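PDB 6AF0: Ctr9 protein from Myceliophthora thermophila, which probably takes part in binding the RNA polymerase II complex and is built largely of helices, with tetratricopeptide repeats. Local coordinates for residues Ser347-His358 with Ala366-Arg377. Residues are numbered along the deposited sequence; the frame is centred on the assembly and turned at random.
Sequences SDGWYLLARKEH and ASDYYRRADDAR
Y369 CG lies anti to its carbonyl carbon (chi1 -73°), and the ring drops among W350, L353, A354 and E357, a knob in a hole. W350 adopts nearly the same first torsion, which lays its indole against both Y369 and R372. Y370 starts away from helix 343-360, yet its ring swings back as a second knob among Y351, A354, R355 and H358. The two helices pair as a hairpin: the axes of 347-358 and 366-376 approach to 7.6 Å and run antiparallel at 161°, and the small A354 and A373 are consistent with so close an approach. The methyl of A354 sits over the centre of the Y370 ring, with CB 3.4 Å from the centroid, a CH-pi contact. At that ring's edge, Y370 OH hydrogen-bonds H358 ND1 at 3.1 Å in an almost straight line (176°), near the imidazole plane, while Y351 CE1 meets Y370 CE1 at 3.6 Å. W350 carries R372 CB over the face of its five-membered ring, 3.8 Å from the centroid; its six-membered ring meets Y369 obliquely, W350 CZ3 to Y369 CE1 3.8 Å. Replacing W350 by an alanine is likely to leave R372 CB and one flank of Y369 without their aromatic partner, opening a gap that also faces I337 on helix 326-338. At the end away from the helix-helix turn, R377 extends across S347 and its NH2 reaches D348 OD1 at 2.6 Å, a salt bridge on the syn side but tilted from the carboxylate plane, with OD1 near the guanidinium plane. Y351 and H358 also pack on the chain of another protein, so their cluster with Y370 borders a subunit interface. Aromatic and methyl groups thus make up most of this alpha-hairpin's interface, consistent with a TPR-like architecture, with polar links at Y370-H358 and R377-D348.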
ATOM      1  N   SER A 347      20.541  -4.613 -22.234  1.00 56.78           N
ATOM      2  CA  SER A 347      19.452  -4.719 -21.264  1.00 61.85           C
ATOM      3  C   SER A 347      18.084  -4.454 -21.898  1.00 60.35           C
ATOM      4  O   SER A 347      17.096  -5.059 -21.514  1.00 63.82           O
ATOM      5  CB  SER A 347      19.644  -3.766 -20.106  1.00 62.35           C
ATOM      6  OG  SER A 347      18.986  -2.559 -20.403  1.00 75.66           O
ATOM      7  N   ASP A 348      18.035  -3.534 -22.857  1.00 64.14           N
ATOM      8  CA  ASP A 348      16.779  -3.160 -23.529  1.00 61.05           C
ATOM      9  C   ASP A 348      16.312  -4.291 -24.410  1.00 60.63           C
ATOM     10  O   ASP A 348      15.120  -4.613 -24.460  1.00 65.93           O
ATOM     11  CB  ASP A 348      16.957  -1.899 -24.367  1.00 59.78           C
ATOM     12  CG  ASP A 348      17.027  -0.636 -23.532  1.00 62.62           C
ATOM     13  OD1 ASP A 348      16.968  -0.706 -22.291  1.00 77.73           O
ATOM     14  OD2 ASP A 348      17.148   0.454 -24.120  1.00 65.57           O
ATOM     15  N   GLY A 349      17.260  -4.919 -25.080  1.00 62.34           N
ATOM     16  CA  GLY A 349      16.962  -6.104 -25.887  1.00 68.74           C
ATOM     17  C   GLY A 349      16.408  -7.255 -25.068  1.00 67.40           C
ATOM     18  O   GLY A 349      15.424  -7.872 -25.466  1.00 65.74           O
ATOM     19  N   TRP A 350      17.039  -7.538 -23.927  1.00 66.62           N
ATOM     20  CA  TRP A 350      16.596  -8.644 -23.072  1.00 70.58           C
ATOM     21  C   TRP A 350      15.212  -8.303 -22.553  1.00 69.44           C
ATOM     22  O   TRP A 350      14.323  -9.146 -22.499  1.00 76.32           O
ATOM     23  CB  TRP A 350      17.563  -8.943 -21.901  1.00 71.27           C
ATOM     24  CG  TRP A 350      18.842  -9.642 -22.296  1.00 74.58           C
ATOM     25  CD1 TRP A 350      20.113  -9.188 -22.083  1.00 82.12           C
ATOM     26  CD2 TRP A 350      18.979 -10.893 -22.981  1.00 75.82           C
ATOM     27  NE1 TRP A 350      21.036 -10.073 -22.592  1.00 79.24           N
ATOM     28  CE2 TRP A 350      20.372 -11.128 -23.153  1.00 79.18           C
ATOM     29  CE3 TRP A 350      18.070 -11.837 -23.476  1.00 80.88           C
ATOM     30  CZ2 TRP A 350      20.879 -12.281 -23.795  1.00 79.09           C
ATOM     31  CZ3 TRP A 350      18.579 -12.998 -24.133  1.00 80.60           C
ATOM     32  CH2 TRP A 350      19.971 -13.197 -24.280  1.00 81.25           C
ATOM     33  N   TYR A 351      15.021  -7.045 -22.208  1.00 69.39           N
ATOM     34  CA  TYR A 351      13.739  -6.615 -21.695  1.00 68.50           C
ATOM     35  C   TYR A 351      12.645  -6.816 -22.741  1.00 66.30           C
ATOM     36  O   TYR A 351      11.591  -7.316 -22.426  1.00 68.35           O
ATOM     37  CB  TYR A 351      13.793  -5.168 -21.245  1.00 62.70           C
ATOM     38  CG  TYR A 351      12.473  -4.713 -20.708  1.00 70.08           C
ATOM     39  CD1 TYR A 351      11.991  -5.206 -19.504  1.00 74.04           C
ATOM     40  CD2 TYR A 351      11.681  -3.810 -21.408  1.00 72.21           C
ATOM     41  CE1 TYR A 351      10.766  -4.794 -19.000  1.00 76.55           C
ATOM     42  CE2 TYR A 351      10.465  -3.379 -20.900  1.00 72.79           C
ATOM     43  CZ  TYR A 351      10.012  -3.889 -19.697  1.00 73.07           C
ATOM     44  OH  TYR A 351       8.811  -3.522 -19.166  1.00 73.52           O
ATOM     45  N   LEU A 352      12.906  -6.459 -23.990  1.00 66.87           N
ATOM     46  CA  LEU A 352      11.915  -6.685 -25.059  1.00 69.27           C
ATOM     47  C   LEU A 352      11.564  -8.154 -25.250  1.00 66.32           C
ATOM     48  O   LEU A 352      10.395  -8.501 -25.354  1.00 71.22           O
ATOM     49  CB  LEU A 352      12.392  -6.098 -26.384  1.00 70.85           C
ATOM     50  CG  LEU A 352      12.575  -4.575 -26.406  1.00 69.41           C
ATOM     51  CD1 LEU A 352      13.237  -4.139 -27.700  1.00 68.56           C
ATOM     52  CD2 LEU A 352      11.254  -3.861 -26.225  1.00 70.03           C
ATOM     53  N   LEU A 353      12.575  -9.009 -25.295  1.00 69.20           N
ATOM     54  CA  LEU A 353      12.361 -10.448 -25.364  1.00 71.18           C
ATOM     55  C   LEU A 353      11.593 -10.943 -24.140  1.00 71.66           C
ATOM     56  O   LEU A 353      10.690 -11.753 -24.256  1.00 79.18           O
ATOM     57  CB  LEU A 353      13.695 -11.192 -25.477  1.00 75.85           C
ATOM     58  CG  LEU A 353      14.551 -10.982 -26.728  1.00 78.81           C
ATOM     59  CD1 LEU A 353      15.694 -11.980 -26.811  1.00 79.99           C
ATOM     60  CD2 LEU A 353      13.699 -11.090 -27.974  1.00 81.44           C
ATOM     61  N   ALA A 354      11.945 -10.451 -22.967  1.00 69.44           N
ATOM     62  CA  ALA A 354      11.210 -10.817 -21.771  1.00 75.61           C
ATOM     63  C   ALA A 354       9.720 -10.503 -21.940  1.00 80.09           C
ATOM     64  O   ALA A 354       8.881 -11.370 -21.708  1.00 93.35           O
ATOM     65  CB  ALA A 354      11.768 -10.104 -20.541  1.00 78.05           C
ATOM     66  N   ARG A 355       9.393  -9.286 -22.362  1.00 75.75           N
ATOM     67  CA  ARG A 355       8.000  -8.889 -22.508  1.00 72.55           C
ATOM     68  C   ARG A 355       7.306  -9.676 -23.597  1.00 77.65           C
ATOM     69  O   ARG A 355       6.084  -9.825 -23.566  1.00 83.06           O
ATOM     70  CB  ARG A 355       7.861  -7.423 -22.857  1.00 70.41           C
ATOM     71  CG  ARG A 355       8.378  -6.478 -21.812  1.00 69.80           C
ATOM     72  CD  ARG A 355       7.843  -5.086 -22.090  1.00 77.37           C
ATOM     73  NE  ARG A 355       6.896  -4.659 -21.072  1.00 75.18           N
ATOM     74  CZ  ARG A 355       5.638  -4.294 -21.294  1.00 80.52           C
ATOM     75  NH1 ARG A 355       5.126  -4.261 -22.519  1.00 84.73           N
ATOM     76  NH2 ARG A 355       4.884  -3.937 -20.264  1.00 89.55           N
ATOM     77  N   LYS A 356       8.052 -10.140 -24.588  1.00 73.82           N
ATOM     78  CA  LYS A 356       7.428 -10.986 -25.590  1.00 86.21           C
ATOM     79  C   LYS A 356       7.056 -12.352 -24.994  1.00 87.29           C
ATOM     80  O   LYS A 356       5.907 -12.758 -25.024  1.00 96.42           O
ATOM     81  CB  LYS A 356       8.311 -11.171 -26.816  1.00 83.56           C
ATOM     82  CG  LYS A 356       7.794 -12.294 -27.699  1.00 92.97           C
ATOM     83  CD  LYS A 356       8.743 -12.635 -28.825  1.00100.13           C
ATOM     84  CE  LYS A 356       8.960 -14.133 -28.909  1.00107.00           C
ATOM     85  NZ  LYS A 356       9.993 -14.476 -27.892  1.00118.14           N
ATOM     86  N   GLU A 357       8.048 -13.057 -24.471  1.00 93.33           N
ATOM     87  CA  GLU A 357       7.839 -14.362 -23.842  1.00 95.67           C
ATOM     88  C   GLU A 357       6.871 -14.308 -22.668  1.00 93.56           C
ATOM     89  O   GLU A 357       6.234 -15.302 -22.341  1.00107.74           O
ATOM     90  CB  GLU A 357       9.168 -14.941 -23.343  1.00 95.98           C
ATOM     91  CG  GLU A 357      10.114 -15.398 -24.441  1.00 96.31           C
ATOM     92  CD  GLU A 357       9.463 -16.362 -25.420  1.00105.83           C
ATOM     93  OE1 GLU A 357       9.899 -16.391 -26.584  1.00109.91           O
ATOM     94  OE2 GLU A 357       8.520 -17.096 -25.047  1.00120.80           O
ATOM     95  N   HIS A 358       6.793 -13.163 -22.015  1.00 84.69           N
ATOM     96  CA  HIS A 358       5.775 -12.932 -21.010  1.00 85.92           C
ATOM     97  C   HIS A 358       4.389 -12.994 -21.663  1.00 87.84           C
ATOM     98  O   HIS A 358       3.541 -13.753 -21.227  1.00 95.97           O
ATOM     99  CB  HIS A 358       6.016 -11.573 -20.353  1.00 88.69           C
ATOM    100  CG  HIS A 358       5.231 -11.345 -19.107  1.00 87.83           C
ATOM    101  ND1 HIS A 358       5.589 -10.399 -18.171  1.00 96.09           N
ATOM    102  CD2 HIS A 358       4.106 -11.929 -18.640  1.00 96.80           C
ATOM    103  CE1 HIS A 358       4.710 -10.401 -17.186  1.00 96.38           C
ATOM    104  NE2 HIS A 358       3.800 -11.320 -17.445  1.00104.96           N
ATOM    105  N   ALA A 366      11.216 -16.342 -19.923  1.00 83.73           N
ATOM    106  CA  ALA A 366      10.865 -14.947 -19.717  1.00 82.85           C
ATOM    107  C   ALA A 366      11.521 -14.377 -18.456  1.00 86.79           C
ATOM    108  O   ALA A 366      11.962 -13.230 -18.419  1.00 90.78           O
ATOM    109  CB  ALA A 366       9.360 -14.784 -19.651  1.00 82.79           C
ATOM    110  N   SER A 367      11.596 -15.197 -17.425  1.00 94.60           N
ATOM    111  CA  SER A 367      12.139 -14.770 -16.142  1.00 95.43           C
ATOM    112  C   SER A 367      13.664 -14.656 -16.212  1.00 90.71           C
ATOM    113  O   SER A 367      14.262 -13.735 -15.621  1.00 80.82           O
ATOM    114  CB  SER A 367      11.703 -15.756 -15.049  1.00 96.98           C
ATOM    115  OG  SER A 367      11.734 -17.095 -15.539  1.00 92.22           O
ATOM    116  N   ASP A 368      14.272 -15.597 -16.938  1.00 84.61           N
ATOM    117  CA  ASP A 368      15.707 -15.582 -17.190  1.00 92.72           C
ATOM    118  C   ASP A 368      16.062 -14.322 -17.961  1.00 88.15           C
ATOM    119  O   ASP A 368      16.936 -13.575 -17.540  1.00 92.83           O
ATOM    120  CB  ASP A 368      16.142 -16.836 -17.955  1.00102.91           C
ATOM    121  CG  ASP A 368      17.647 -16.977 -18.032  1.00110.27           C
ATOM    122  OD1 ASP A 368      18.187 -18.041 -17.655  1.00116.43           O
ATOM    123  OD2 ASP A 368      18.292 -16.011 -18.462  1.00120.61           O
ATOM    124  N   TYR A 369      15.345 -14.084 -19.060  1.00 85.79           N
ATOM    125  CA  TYR A 369      15.436 -12.839 -19.849  1.00 76.69           C
ATOM    126  C   TYR A 369      15.287 -11.573 -19.003  1.00 77.65           C
ATOM    127  O   TYR A 369      16.146 -10.699 -19.022  1.00 85.00           O
ATOM    128  CB  TYR A 369      14.367 -12.827 -20.938  1.00 78.15           C
ATOM    129  CG  TYR A 369      14.624 -13.768 -22.099  1.00 79.35           C
ATOM    130  CD1 TYR A 369      15.710 -14.638 -22.111  1.00 81.81           C
ATOM    131  CD2 TYR A 369      13.769 -13.795 -23.175  1.00 77.25           C
ATOM    132  CE1 TYR A 369      15.932 -15.486 -23.180  1.00 83.74           C
ATOM    133  CE2 TYR A 369      13.985 -14.644 -24.242  1.00 82.26           C
ATOM    134  CZ  TYR A 369      15.066 -15.484 -24.244  1.00 80.40           C
ATOM    135  OH  TYR A 369      15.255 -16.325 -25.316  1.00 81.45           O
ATOM    136  N   TYR A 370      14.205 -11.452 -18.256  1.00 77.00           N
ATOM    137  CA  TYR A 370      14.120 -10.338 -17.313  1.00 85.57           C
ATOM    138  C   TYR A 370      15.390 -10.216 -16.454  1.00 86.15           C
ATOM    139  O   TYR A 370      15.901  -9.117 -16.239  1.00 79.93           O
ATOM    140  CB  TYR A 370      12.908 -10.478 -16.386  1.00 87.57           C
ATOM    141  CG  TYR A 370      11.612  -9.964 -16.955  1.00 83.83           C
ATOM    142  CD1 TYR A 370      11.468  -8.649 -17.307  1.00 82.06           C
ATOM    143  CD2 TYR A 370      10.520 -10.797 -17.105  1.00 82.96           C
ATOM    144  CE1 TYR A 370      10.286  -8.186 -17.834  1.00 80.30           C
ATOM    145  CE2 TYR A 370       9.331 -10.336 -17.622  1.00 73.52           C
ATOM    146  CZ  TYR A 370       9.230  -9.032 -17.990  1.00 71.44           C
ATOM    147  OH  TYR A 370       8.052  -8.552 -18.486  1.00 78.03           O
ATOM    148  N   ARG A 371      15.864 -11.350 -15.938  1.00 92.61           N
ATOM    149  CA  ARG A 371      17.040 -11.372 -15.071  1.00 98.44           C
ATOM    150  C   ARG A 371      18.280 -10.836 -15.821  1.00 93.21           C
ATOM    151  O   ARG A 371      19.040 -10.016 -15.294  1.00 88.04           O
ATOM    152  CB  ARG A 371      17.258 -12.786 -14.518  1.00103.76           C
ATOM    153  CG  ARG A 371      18.703 -13.134 -14.236  1.00109.67           C
ATOM    154  CD  ARG A 371      18.927 -14.622 -14.060  1.00109.10           C
ATOM    155  NE  ARG A 371      20.324 -14.953 -14.333  1.00123.58           N
ATOM    156  CZ  ARG A 371      21.367 -14.569 -13.587  1.00134.68           C
ATOM    157  NH1 ARG A 371      21.209 -13.819 -12.495  1.00140.29           N
ATOM    158  NH2 ARG A 371      22.595 -14.942 -13.935  1.00136.83           N
ATOM    159  N   ARG A 372      18.454 -11.280 -17.059  1.00 82.46           N
ATOM    160  CA  ARG A 372      19.587 -10.857 -17.886  1.00 85.63           C
ATOM    161  C   ARG A 372      19.531  -9.371 -18.219  1.00 85.06           C
ATOM    162  O   ARG A 372      20.554  -8.703 -18.329  1.00 78.80           O
ATOM    163  CB  ARG A 372      19.641 -11.692 -19.173  1.00 81.02           C
ATOM    164  CG  ARG A 372      20.054 -13.122 -18.893  1.00 90.94           C
ATOM    165  CD  ARG A 372      20.146 -13.987 -20.135  1.00103.10           C
ATOM    166  NE  ARG A 372      20.399 -15.386 -19.777  1.00116.13           N
ATOM    167  CZ  ARG A 372      20.353 -16.411 -20.626  1.00122.26           C
ATOM    168  NH1 ARG A 372      20.071 -16.212 -21.914  1.00123.66           N
ATOM    169  NH2 ARG A 372      20.589 -17.644 -20.182  1.00123.06           N
ATOM    170  N   ALA A 373      18.310  -8.884 -18.387  1.00 89.40           N
ATOM    171  CA  ALA A 373      18.048  -7.487 -18.651  1.00 86.39           C
ATOM    172  C   ALA A 373      18.424  -6.638 -17.449  1.00 82.67           C
ATOM    173  O   ALA A 373      18.896  -5.515 -17.609  1.00 80.49           O
ATOM    174  CB  ALA A 373      16.571  -7.296 -18.987  1.00 86.24           C
ATOM    175  N   ASP A 374      18.176  -7.172 -16.253  1.00 88.78           N
ATOM    176  CA  ASP A 374      18.484  -6.468 -15.003  1.00 88.39           C
ATOM    177  C   ASP A 374      19.982  -6.447 -14.779  1.00 82.80           C
ATOM    178  O   ASP A 374      20.559  -5.390 -14.508  1.00 71.63           O
ATOM    179  CB  ASP A 374      17.795  -7.119 -13.791  1.00 90.63           C
ATOM    180  CG  ASP A 374      17.957  -6.289 -12.498  1.00 95.45           C
ATOM    181  OD1 ASP A 374      18.237  -5.083 -12.618  1.00 94.90           O
ATOM    182  OD2 ASP A 374      17.810  -6.821 -11.368  1.00 94.39           O
ATOM    183  N   ASP A 375      20.589  -7.627 -14.888  1.00 86.64           N
ATOM    184  CA  ASP A 375      22.033  -7.798 -14.704  1.00 92.91           C
ATOM    185  C   ASP A 375      22.847  -6.977 -15.721  1.00 90.83           C
ATOM    186  O   ASP A 375      23.844  -6.365 -15.349  1.00 91.08           O
ATOM    187  CB  ASP A 375      22.434  -9.285 -14.763  1.00 96.33           C
ATOM    188  CG  ASP A 375      21.794 -10.127 -13.651  1.00 98.84           C
ATOM    189  OD1 ASP A 375      21.272  -9.570 -12.648  1.00 88.67           O
ATOM    190  OD2 ASP A 375      21.805 -11.370 -13.810  1.00103.40           O
ATOM    191  N   ALA A 376      22.406  -6.932 -16.981  1.00 90.03           N
ATOM    192  CA  ALA A 376      23.129  -6.201 -18.049  1.00 77.35           C
ATOM    193  C   ALA A 376      23.422  -4.771 -17.641  1.00 77.57           C
ATOM    194  O   ALA A 376      24.488  -4.236 -17.955  1.00 91.80           O
ATOM    195  CB  ALA A 376      22.367  -6.223 -19.359  1.00 72.15           C
ATOM    196  N   ARG A 377      22.484  -4.163 -16.924  1.00 73.84           N
ATOM    197  CA  ARG A 377      22.691  -2.831 -16.360  1.00 78.32           C
ATOM    198  C   ARG A 377      23.301  -2.892 -14.971  1.00 88.07           C
ATOM    199  O   ARG A 377      23.291  -1.885 -14.232  1.00 92.87           O
ATOM    200  CB  ARG A 377      21.378  -2.075 -16.276  1.00 77.91           C
ATOM    201  CG  ARG A 377      20.932  -1.476 -17.585  1.00 77.43           C
ATOM    202  CD  ARG A 377      19.489  -1.011 -17.491  1.00 80.54           C
ATOM    203  NE  ARG A 377      18.924  -0.707 -18.809  1.00 78.01           N
ATOM    204  CZ  ARG A 377      18.965   0.478 -19.390  1.00 73.33           C
ATOM    205  NH1 ARG A 377      19.537   1.502 -18.767  1.00 86.02           N
ATOM    206  NH2 ARG A 377      18.440   0.636 -20.595  1.00 67.76           N
TER